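Local coordinates for protein globin (PDB 2W31) that binds heme b as the globin domain of a probably membrane-bound globin-coupled sensor, its iron held by two axial histidines, and probably also binds oxygen, at residues L2-F13 / Y78-Q87. Residues are numbered along the deposited sequence; the frame is centred on the assembly and turned at random.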
loop_
_atom_site.group_PDB
_atom_site.type_symbol
_atom_site.label_atom_id
_atom_site.label_comp_id
_atom_site.label_asym_id
_atom_site.label_seq_id
_atom_site.Cartn_x
_atom_site.Cartn_y
_atom_site.Cartn_z
ATOM N N LEU A 2 -1.024 12.643 14.713
ATOM C CA LEU A 2 -2.223 13.096 14.022
ATOM C C LEU A 2 -2.029 14.243 13.058
ATOM O O LEU A 2 -2.781 14.327 12.097
ATOM C CB LEU A 2 -3.383 13.401 14.991
ATOM C CG LEU A 2 -4.649 12.552 14.819
ATOM C CD1 LEU A 2 -5.526 12.620 16.076
ATOM C CD2 LEU A 2 -5.470 12.947 13.584
ATOM N N THR A 3 -1.057 15.122 13.292
ATOM C CA THR A 3 -0.899 16.263 12.376
ATOM C C THR A 3 -0.245 15.814 11.071
ATOM O O THR A 3 0.395 14.761 11.033
ATOM C CB THR A 3 -0.066 17.416 12.962
ATOM O OG1 THR A 3 1.320 17.063 13.001
ATOM C CG2 THR A 3 -0.565 17.827 14.364
ATOM N N MET A 4 -0.392 16.604 10.008
ATOM C CA MET A 4 0.277 16.332 8.724
ATOM C C MET A 4 1.782 16.348 8.832
ATOM O O MET A 4 2.467 15.542 8.218
ATOM C CB MET A 4 -0.098 17.358 7.650
ATOM C CG MET A 4 0.663 17.137 6.305
ATOM S SD MET A 4 0.663 15.416 5.700
ATOM C CE MET A 4 -0.041 15.683 4.076
ATOM N N GLN A 5 2.314 17.305 9.590
ATOM C CA GLN A 5 3.755 17.426 9.755
ATOM C C GLN A 5 4.293 16.105 10.352
ATOM O O GLN A 5 5.276 15.575 9.867
ATOM C CB GLN A 5 4.132 18.631 10.649
ATOM C CG GLN A 5 5.627 18.719 10.978
ATOM C CD GLN A 5 6.015 19.942 11.834
ATOM O OE1 GLN A 5 5.428 20.206 12.898
ATOM N NE2 GLN A 5 7.031 20.686 11.369
ATOM N N GLU A 6 3.617 15.593 11.378
ATOM C CA GLU A 6 4.008 14.329 12.010
ATOM C C GLU A 6 3.906 13.154 11.037
ATOM O O GLU A 6 4.830 12.325 10.943
ATOM C CB GLU A 6 3.130 14.068 13.222
ATOM C CG GLU A 6 3.399 15.022 14.409
ATOM C CD GLU A 6 2.394 14.833 15.529
ATOM O OE1 GLU A 6 1.173 15.014 15.289
ATOM O OE2 GLU A 6 2.824 14.491 16.661
ATOM N N ILE A 7 2.786 13.078 10.315
ATOM C CA ILE A 7 2.623 12.005 9.339
ATOM C C ILE A 7 3.702 12.023 8.262
ATOM O O ILE A 7 4.283 10.982 7.935
ATOM C CB ILE A 7 1.197 12.039 8.764
ATOM C CG1 ILE A 7 0.249 11.631 9.885
ATOM C CG2 ILE A 7 1.058 11.129 7.536
ATOM C CD1 ILE A 7 -1.228 11.794 9.565
ATOM N N LYS A 8 3.947 13.180 7.667
ATOM C CA LYS A 8 5.034 13.345 6.685
ATOM C C LYS A 8 6.375 12.897 7.234
ATOM O O LYS A 8 7.124 12.168 6.572
ATOM C CB LYS A 8 5.179 14.812 6.273
ATOM C CG LYS A 8 4.223 15.301 5.286
ATOM C CD LYS A 8 4.540 16.778 5.047
ATOM C CE LYS A 8 3.790 17.306 3.865
ATOM N NZ LYS A 8 3.889 18.809 3.861
ATOM N N ALA A 9 6.701 13.328 8.452
ATOM C CA ALA A 9 7.937 12.905 9.093
ATOM C C ALA A 9 8.039 11.368 9.183
ATOM O O ALA A 9 9.076 10.787 8.834
ATOM C CB ALA A 9 8.107 13.534 10.490
ATOM N N HIS A 10 6.952 10.705 9.605
ATOM C CA HIS A 10 6.995 9.251 9.741
ATOM C C HIS A 10 7.270 8.546 8.413
ATOM O O HIS A 10 7.981 7.518 8.370
ATOM C CB HIS A 10 5.704 8.732 10.366
ATOM C CG HIS A 10 5.506 9.183 11.782
ATOM N ND1 HIS A 10 4.292 9.112 12.424
ATOM C CD2 HIS A 10 6.364 9.760 12.662
ATOM C CE1 HIS A 10 4.413 9.598 13.648
ATOM N NE2 HIS A 10 5.661 9.996 13.817
ATOM N N TYR A 11 6.679 9.064 7.331
ATOM C CA TYR A 11 6.890 8.501 5.993
ATOM C C TYR A 11 8.108 9.075 5.269
ATOM O O TYR A 11 8.375 8.698 4.142
ATOM C CB TYR A 11 5.631 8.765 5.121
ATOM C CG TYR A 11 4.456 7.862 5.453
ATOM C CD1 TYR A 11 4.372 6.580 4.895
ATOM C CD2 TYR A 11 3.449 8.264 6.311
ATOM C CE1 TYR A 11 3.300 5.719 5.177
ATOM C CE2 TYR A 11 2.375 7.426 6.602
ATOM C CZ TYR A 11 2.324 6.143 6.066
ATOM O OH TYR A 11 1.227 5.320 6.344
ATOM N N ARG A 12 8.834 9.982 5.938
ATOM C CA ARG A 12 9.927 10.732 5.315
ATOM C C ARG A 12 9.491 11.373 3.983
ATOM O O ARG A 12 10.175 11.315 2.965
ATOM C CB ARG A 12 11.173 9.854 5.148
ATOM C CG ARG A 12 11.713 9.407 6.508
ATOM C CD ARG A 12 12.993 8.585 6.399
ATOM N NE ARG A 12 13.328 8.000 7.695
ATOM C CZ ARG A 12 14.333 7.157 7.873
ATOM N NH1 ARG A 12 15.090 6.807 6.831
ATOM N NH2 ARG A 12 14.567 6.665 9.088
ATOM N N PHE A 13 8.320 11.989 4.016
ATOM C CA PHE A 13 7.784 12.724 2.862
ATOM C C PHE A 13 8.255 14.162 3.015
ATOM O O PHE A 13 7.929 14.825 4.006
ATOM C CB PHE A 13 6.264 12.641 2.893
ATOM C CG PHE A 13 5.586 13.313 1.690
ATOM C CD1 PHE A 13 5.135 12.558 0.617
ATOM C CD2 PHE A 13 5.400 14.711 1.654
ATOM C CE1 PHE A 13 4.496 13.158 -0.482
ATOM C CE2 PHE A 13 4.752 15.317 0.534
ATOM C CZ PHE A 13 4.305 14.533 -0.524
ATOM N N TYR A 78 -0.022 19.597 0.424
ATOM C CA TYR A 78 -0.215 18.447 1.334
ATOM C C TYR A 78 -0.104 18.975 2.765
ATOM O O TYR A 78 0.993 18.944 3.357
ATOM C CB TYR A 78 0.862 17.386 1.013
ATOM C CG TYR A 78 0.879 17.082 -0.467
ATOM C CD1 TYR A 78 -0.171 16.363 -1.050
ATOM C CD2 TYR A 78 1.884 17.567 -1.291
ATOM C CE1 TYR A 78 -0.215 16.115 -2.461
ATOM C CE2 TYR A 78 1.878 17.313 -2.671
ATOM C CZ TYR A 78 0.827 16.602 -3.256
ATOM O OH TYR A 78 0.775 16.406 -4.623
ATOM N N ASP A 79 -1.193 19.539 3.291
ATOM C CA ASP A 79 -1.138 20.255 4.572
ATOM C C ASP A 79 -2.271 19.785 5.468
ATOM O O ASP A 79 -2.880 18.751 5.209
ATOM C CB ASP A 79 -1.237 21.769 4.314
ATOM C CG ASP A 79 -2.386 22.139 3.324
ATOM O OD1 ASP A 79 -3.338 21.344 3.079
ATOM O OD2 ASP A 79 -2.342 23.272 2.780
ATOM N N ASN A 80 -2.571 20.530 6.530
ATOM C CA ASN A 80 -3.598 20.014 7.438
ATOM C C ASN A 80 -5.010 20.040 6.815
ATOM O O ASN A 80 -5.846 19.178 7.112
ATOM C CB ASN A 80 -3.525 20.643 8.834
ATOM C CG ASN A 80 -2.485 19.976 9.716
ATOM O OD1 ASN A 80 -2.693 18.867 10.247
ATOM N ND2 ASN A 80 -1.362 20.661 9.900
ATOM N N ARG A 81 -5.257 20.954 5.893
ATOM C CA ARG A 81 -6.482 20.926 5.098
ATOM C C ARG A 81 -6.613 19.624 4.278
ATOM O O ARG A 81 -7.700 19.027 4.142
ATOM C CB ARG A 81 -6.483 22.127 4.181
ATOM C CG ARG A 81 -7.746 22.347 3.394
ATOM C CD ARG A 81 -7.706 23.746 2.775
ATOM N NE ARG A 81 -8.726 23.934 1.751
ATOM C CZ ARG A 81 -8.529 24.612 0.621
ATOM N NH1 ARG A 81 -7.337 25.150 0.359
ATOM N NH2 ARG A 81 -9.522 24.741 -0.257
ATOM N N TYR A 82 -5.501 19.207 3.692
ATOM C CA TYR A 82 -5.492 17.968 2.922
ATOM C C TYR A 82 -5.848 16.759 3.792
ATOM O O TYR A 82 -6.637 15.904 3.355
ATOM C CB TYR A 82 -4.110 17.817 2.290
ATOM C CG TYR A 82 -3.941 16.648 1.340
ATOM C CD1 TYR A 82 -4.398 16.718 0.040
ATOM C CD2 TYR A 82 -3.274 15.475 1.746
ATOM C CE1 TYR A 82 -4.240 15.643 -0.845
ATOM C CE2 TYR A 82 -3.104 14.403 0.879
ATOM C CZ TYR A 82 -3.591 14.473 -0.417
ATOM O OH TYR A 82 -3.410 13.427 -1.316
ATOM N N ILE A 83 -5.255 16.656 4.988
ATOM C CA ILE A 83 -5.584 15.538 5.886
ATOM C C ILE A 83 -7.051 15.566 6.334
ATOM O O ILE A 83 -7.704 14.520 6.441
ATOM C CB ILE A 83 -4.620 15.432 7.104
ATOM C CG1 ILE A 83 -5.210 14.508 8.185
ATOM C CG2 ILE A 83 -4.333 16.794 7.678
ATOM C CD1 ILE A 83 -4.228 14.074 9.217
ATOM N N HIS A 84 -7.571 16.757 6.596
ATOM C CA HIS A 84 -8.942 16.863 7.051
ATOM C C HIS A 84 -9.873 16.364 5.977
ATOM O O HIS A 84 -10.836 15.648 6.250
ATOM C CB HIS A 84 -9.250 18.312 7.407
ATOM C CG HIS A 84 -8.435 18.823 8.555
ATOM N ND1 HIS A 84 -7.773 17.982 9.429
ATOM C CD2 HIS A 84 -8.175 20.085 8.978
ATOM C CE1 HIS A 84 -7.129 18.704 10.330
ATOM N NE2 HIS A 84 -7.363 19.982 10.084
ATOM N N ASN A 85 -9.570 16.726 4.737
ATOM C CA ASN A 85 -10.353 16.277 3.609
ATOM C C ASN A 85 -10.316 14.751 3.427
ATOM O O ASN A 85 -11.348 14.136 3.112
ATOM C CB ASN A 85 -9.899 16.982 2.335
ATOM C CG ASN A 85 -10.867 16.783 1.227
ATOM O OD1 ASN A 85 -12.038 17.158 1.342
ATOM N ND2 ASN A 85 -10.421 16.146 0.163
ATOM N N LEU A 86 -9.151 14.139 3.646
ATOM C CA LEU A 86 -9.043 12.675 3.593
ATOM C C LEU A 86 -9.865 11.972 4.669
ATOM O O LEU A 86 -10.456 10.908 4.423
ATOM C CB LEU A 86 -7.584 12.245 3.688
ATOM C CG LEU A 86 -6.772 12.298 2.390
ATOM C CD1 LEU A 86 -5.323 12.122 2.708
ATOM C CD2 LEU A 86 -7.253 11.211 1.464
ATOM N N GLN A 87 -9.910 12.577 5.852
ATOM C CA GLN A 87 -10.713 12.037 6.953
ATOM C C GLN A 87 -12.175 12.050 6.515
ATOM O O GLN A 87 -12.914 11.090 6.755
ATOM C CB GLN A 87 -10.500 12.852 8.238
ATOM C CG GLN A 87 -9.069 12.799 8.743
ATOM C CD GLN A 87 -8.775 13.601 9.997
ATOM O OE1 GLN A 87 -9.051 14.798 10.081
ATOM N NE2 GLN A 87 -8.165 12.941 10.974
#
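Lys8 NZ donates to Tyr78 O at 2.9 Å, coming in nearly along the C=O axis. Beyond CG the lysine chain runs extended and brings CE alongside the same carbonyl. Four residues earlier, Met4 N gives its hydrogen to Asn80 OD1 (3.2 Å), in a straight bond that reaches the amide oxygen from above its plane. Met4 N lies in the first turn of helix 4-11, whose start is closed by a capping box: Thr3 OG1 accepts from Glu6 N, and Glu6 OE1 from Thr3 N. With Asn80 cut back to an alanine, Met4 N would probably lose this acceptor and the tie between the two helix starts would weaken. In this protoglobin-family domain helix 4-11 lies nearly perpendicular (89°) to the start of helix 80-96, which carries the axial heme ligand His93. Met4 leaves its backbone with CG anti to N (chi1 177°), then bends; in the conformer given, one of two, CE lies 3.6 Å from Tyr78 CB and near Tyr82 CD2. CD1 of the given Ile83 conformer, also one of two, lies 3.8 Å from Ile7 CD1. Phe13 turns its edge to the face of Tyr78 in an offset edge-to-face pair, planes at 73°, while Tyr78 OH hydrogen-bonds to Leu73 O.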